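Local coordinates for cellulose binding protein (Clavibacter michiganensis subsp. michiganensis, PDB 4L48) that binds cellulose through its expansin module, which is linked to plant cell wall loosening and forms the C-terminal part of a probable endoglucanase, at residues 4-9 with 92-97. The protein carries 1 engineered substitution. Sequence-based numbering, arbitrary orientation.
Sequences HGRATH and AGIIPI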
# COMPACT_ATOMS: atom_id res chain seq x y z
N HIS A 4 8.91 -19.10 2.36
CA HIS A 4 8.19 -20.20 2.98
C HIS A 4 7.93 -19.88 4.45
O HIS A 4 8.84 -19.49 5.17
CB HIS A 4 9.00 -21.49 2.87
CG HIS A 4 9.52 -21.76 1.49
ND1 HIS A 4 8.83 -22.50 0.56
CD2 HIS A 4 10.67 -21.37 0.89
CE1 HIS A 4 9.53 -22.56 -0.56
NE2 HIS A 4 10.65 -21.89 -0.39
N GLY A 5 6.68 -20.04 4.88
CA GLY A 5 6.33 -19.72 6.25
C GLY A 5 5.01 -20.30 6.72
O GLY A 5 4.62 -21.40 6.33
N ARG A 6 4.32 -19.54 7.57
CA ARG A 6 3.05 -19.98 8.14
C ARG A 6 2.07 -18.81 8.22
O ARG A 6 2.46 -17.65 8.06
CB ARG A 6 3.27 -20.57 9.53
CG ARG A 6 3.89 -19.60 10.52
CD ARG A 6 3.98 -20.20 11.91
NE ARG A 6 4.40 -19.22 12.90
CZ ARG A 6 4.13 -19.30 14.19
NH1 ARG A 6 3.42 -20.32 14.66
NH2 ARG A 6 4.56 -18.36 15.03
N ALA A 7 0.81 -19.11 8.48
CA ALA A 7 -0.22 -18.08 8.51
C ALA A 7 -1.23 -18.24 9.63
O ALA A 7 -1.73 -19.34 9.88
CB ALA A 7 -0.93 -18.01 7.16
N THR A 8 -1.52 -17.14 10.31
CA THR A 8 -2.62 -17.07 11.26
C THR A 8 -3.69 -16.15 10.69
O THR A 8 -3.53 -15.65 9.57
CB THR A 8 -2.16 -16.54 12.63
OG1 THR A 8 -1.36 -15.37 12.44
CG2 THR A 8 -1.34 -17.60 13.36
N HIS A 9 -4.76 -15.92 11.43
CA HIS A 9 -5.84 -15.08 10.93
C HIS A 9 -6.28 -13.98 11.89
O HIS A 9 -6.20 -14.14 13.11
CB HIS A 9 -7.04 -15.92 10.49
CG HIS A 9 -7.55 -16.86 11.54
ND1 HIS A 9 -8.14 -16.42 12.70
CD2 HIS A 9 -7.56 -18.21 11.60
CE1 HIS A 9 -8.49 -17.45 13.44
NE2 HIS A 9 -8.15 -18.56 12.80
N ALA A 92 -8.10 -24.80 12.23
CA ALA A 92 -6.70 -25.18 12.35
C ALA A 92 -5.89 -24.10 13.07
O ALA A 92 -4.93 -24.40 13.78
CB ALA A 92 -6.10 -25.47 10.99
N GLY A 93 -6.29 -22.85 12.88
CA GLY A 93 -5.62 -21.73 13.54
C GLY A 93 -4.32 -21.32 12.87
O GLY A 93 -4.07 -20.14 12.67
N ILE A 94 -3.49 -22.31 12.54
CA ILE A 94 -2.22 -22.07 11.86
C ILE A 94 -2.12 -22.96 10.63
O ILE A 94 -2.47 -24.13 10.68
CB ILE A 94 -1.02 -22.36 12.78
CG1 ILE A 94 -1.25 -21.79 14.18
CG2 ILE A 94 0.27 -21.82 12.18
CD1 ILE A 94 -0.14 -22.11 15.16
N ILE A 95 -1.65 -22.39 9.52
CA ILE A 95 -1.48 -23.16 8.28
C ILE A 95 -0.12 -22.92 7.64
O ILE A 95 0.41 -21.80 7.69
CB ILE A 95 -2.60 -22.84 7.26
CG1 ILE A 95 -2.68 -21.33 7.00
CG2 ILE A 95 -3.94 -23.37 7.75
CD1 ILE A 95 -3.75 -20.94 6.00
N PRO A 96 0.46 -23.97 7.03
CA PRO A 96 1.73 -23.84 6.31
C PRO A 96 1.52 -23.16 4.96
O PRO A 96 0.62 -23.54 4.21
CB PRO A 96 2.16 -25.29 6.11
CG PRO A 96 0.88 -26.06 6.10
CD PRO A 96 -0.02 -25.36 7.08
N ILE A 97 2.34 -22.16 4.65
CA ILE A 97 2.18 -21.41 3.41
C ILE A 97 3.50 -21.13 2.69
O ILE A 97 4.58 -21.38 3.23
CB ILE A 97 1.49 -20.05 3.65
CG1 ILE A 97 2.32 -19.19 4.60
CG2 ILE A 97 0.07 -20.24 4.18
CD1 ILE A 97 1.82 -17.78 4.75
O HOH W 1 -5.34 -17.57 13.75
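Gly5 and Ile97 exchange two nearly straight backbone hydrogen bonds, Gly5 N to Ile97 O at 3.0 Å and Ile97 N to Gly5 O at 2.9 Å. Ala7 and Ile95 form the next hydrogen-bonded antiparallel pair. Its Ala7 N to Ile95 O bond is 2.8 Å long but bent, 139° at the hydrogen. Arg6 and Pro96 lie between as a non-hydrogen-bonded pair, which suits proline because it has no N-H to give. From Ile94 toward Gly93 there are no further direct hydrogen bonds between the two segments. There a water accepts from His9 N and donates to Gly93 O, and it also sits over one face of the His9 ring. Ile94 CA adds a CA-H...O contact to Ala7 O at 3.4 Å.

The apolar contacts gather on the face that carries Ala7, Ile95 and Ile97. Ile97 holds CG1 between its backbone N and carbonyl carbon (chi1 61°), and the chain then runs on extended (chi2 172°). Together the two torsions carry Ile97 CD1 across to Ala7 CB at 3.7 Å. Ile95 CG1 meets Ala7 CB at 3.8 Å, so Ala7 touches both isoleucines. On the other face the extended Arg6 chain crosses the Ile94 side chain at a slant, with Arg6 NH1 4.0 Å from Ile94 CD1. Arg6 NE forms a salt bridge with Glu73.

The contact joins the first and last strands of the double-psi beta-barrel domain, 3-10 and 95-101. Strand 76-80 pairs with the other edge of strand 3-10, and its Leu77 and Leu79 touch Ile97 and Ala7. Helix 81-87 packs on Ile95 through Phe84 and Leu87.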